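Local coordinates for protein bifunctional endo-1,4-beta-xylanase A (Neocallimastix patriciarum, PDB 2VG9) that hydrolyses internal beta-1,4 linkages of xylan as a family 11 endo-xylanase, here in a loop-swap variant of the enzyme, at residues A[14-19]-A[32-37]. Residues are numbered along the deposited sequence; the frame is centred on the assembly and turned at random.
Sequences GVNDGF and MTLGSG
Asp-17 reaches across from a hairpin turn and takes the backbone N-H of Gly-37 on its carboxylate. OD2 accepts through its anti lone pair, the one facing away from OD1, at 2.8 Å from Gly-37 N, and the bond is nearly straight (165°). With CG set beside the backbone N and opposite the carbonyl carbon (chi1 -80°), this torsion places OD2 at the amide of Gly-37; the same OD2 lies 3.7 Å from Ser-36 CA. Asp-17 and Gly-18 are the two central residues of a type I' turn from Asn-16 to Phe-19, closed by backbone bonds in both directions between those end residues.

The Phe-19 ring meets the same glycine obliquely, its CD2 3.5 Å from Gly-37 C, so Gly-37 is bonded at its amide by the carboxylate and packed at its carbonyl carbon by the ring. Gly-37 has a positive phi (67°), a region of backbone space that glycine enters easily. One residue back in the chain from Asp-17, the Asn-16 side chain crosses that of Leu-34 at a slant: methyl CD1 of Leu-34 comes 3.9 Å from Asn-16 CB, a light apolar touch at the foot of the amide.

This is a surface contact, joining the tip of the hairpin 11-16/19-26 to the loop that follows strand 29-34, and so bridges the two sheets of the family 11 beta jelly roll. Asn-16 and Leu-34 both touch Arg-57 of strand 52-60, Phe-19 touches Leu-59 of the same strand, and Leu-34 also touches Tyr-21 of strand 19-26 and Phe-3 of strand 2-5.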
loop_
_atom_site.group_PDB
_atom_site.type_symbol
_atom_site.label_atom_id
_atom_site.label_comp_id
_atom_site.label_asym_id
_atom_site.label_seq_id
_atom_site.Cartn_x
_atom_site.Cartn_y
_atom_site.Cartn_z
ATOM N N GLY A 14 7.251 11.894 6.705
ATOM C CA GLY A 14 7.400 13.264 6.282
ATOM C C GLY A 14 6.924 13.419 4.884
ATOM O O GLY A 14 6.176 12.577 4.357
ATOM N N VAL A 15 7.377 14.508 4.269
ATOM C CA VAL A 15 7.052 14.836 2.885
ATOM C C VAL A 15 8.319 15.313 2.225
ATOM O O VAL A 15 9.234 15.815 2.898
ATOM C CB VAL A 15 5.962 15.971 2.792
ATOM C CG1 VAL A 15 4.628 15.499 3.307
ATOM C CG2 VAL A 15 6.407 17.257 3.588
ATOM N N ASN A 16 8.386 15.137 0.911
ATOM C CA ASN A 16 9.436 15.722 0.088
ATOM C C ASN A 16 8.983 15.809 -1.372
ATOM O O ASN A 16 8.434 14.849 -1.910
ATOM C CB ASN A 16 10.773 14.954 0.149
ATOM C CG ASN A 16 11.945 15.788 -0.455
ATOM O OD1 ASN A 16 12.392 15.555 -1.586
ATOM N ND2 ASN A 16 12.404 16.764 0.295
ATOM N N ASP A 17 9.205 16.963 -2.002
ATOM C CA ASP A 17 8.845 17.153 -3.415
ATOM C C ASP A 17 7.337 16.938 -3.637
ATOM O O ASP A 17 6.913 16.546 -4.751
ATOM C CB ASP A 17 9.634 16.184 -4.312
ATOM C CG ASP A 17 11.073 16.641 -4.617
ATOM O OD1 ASP A 17 11.521 17.750 -4.255
ATOM O OD2 ASP A 17 11.779 15.885 -5.290
ATOM N N GLY A 18 6.527 17.180 -2.604
ATOM C CA GLY A 18 5.068 17.051 -2.752
ATOM C C GLY A 18 4.501 15.647 -2.582
ATOM O O GLY A 18 3.308 15.423 -2.757
ATOM N N PHE A 19 5.361 14.701 -2.206
ATOM C CA PHE A 19 4.951 13.316 -1.971
ATOM C C PHE A 19 5.311 12.875 -0.566
ATOM O O PHE A 19 6.389 13.206 -0.075
ATOM C CB PHE A 19 5.592 12.384 -3.012
ATOM C CG PHE A 19 5.079 12.597 -4.399
ATOM C CD1 PHE A 19 3.856 12.034 -4.799
ATOM C CD2 PHE A 19 5.814 13.349 -5.315
ATOM C CE1 PHE A 19 3.391 12.236 -6.101
ATOM C CE2 PHE A 19 5.340 13.565 -6.613
ATOM C CZ PHE A 19 4.141 13.018 -7.001
ATOM N N MET A 32 15.013 3.785 4.339
ATOM C CA MET A 32 14.506 4.298 3.088
ATOM C C MET A 32 15.439 5.400 2.677
ATOM O O MET A 32 15.816 6.235 3.489
ATOM C CB MET A 32 13.086 4.867 3.246
ATOM C CG MET A 32 12.565 5.569 1.964
ATOM S SD MET A 32 10.935 6.378 2.129
ATOM C CE MET A 32 10.558 5.792 3.737
ATOM N N THR A 33 15.773 5.419 1.398
ATOM C CA THR A 33 16.570 6.509 0.801
ATOM C C THR A 33 15.671 7.172 -0.208
ATOM O O THR A 33 15.234 6.522 -1.150
ATOM C CB THR A 33 17.890 5.940 0.156
ATOM O OG1 THR A 33 18.677 5.302 1.191
ATOM C CG2 THR A 33 18.737 7.014 -0.484
ATOM N N LEU A 34 15.381 8.456 -0.016
ATOM C CA LEU A 34 14.565 9.229 -0.981
ATOM C C LEU A 34 15.261 9.414 -2.314
ATOM O O LEU A 34 16.477 9.492 -2.356
ATOM C CB LEU A 34 14.251 10.636 -0.435
ATOM C CG LEU A 34 13.617 10.772 0.931
ATOM C CD1 LEU A 34 13.323 12.253 1.232
ATOM C CD2 LEU A 34 12.352 9.903 1.053
ATOM N N GLY A 35 14.493 9.481 -3.405
ATOM C CA GLY A 35 15.010 9.997 -4.698
ATOM C C GLY A 35 14.126 11.192 -5.032
ATOM O O GLY A 35 13.284 11.548 -4.210
ATOM N N SER A 36 14.292 11.809 -6.208
ATOM C CA SER A 36 13.420 12.906 -6.664
ATOM C C SER A 36 11.971 12.484 -6.721
ATOM O O SER A 36 11.672 11.303 -6.981
ATOM C CB SER A 36 13.768 13.368 -8.093
ATOM O OG SER A 36 15.173 13.420 -8.268
ATOM N N GLY A 37 11.084 13.457 -6.505
ATOM C CA GLY A 37 9.666 13.253 -6.683
ATOM C C GLY A 37 9.159 12.272 -5.646
ATOM O O GLY A 37 9.322 12.500 -4.434
#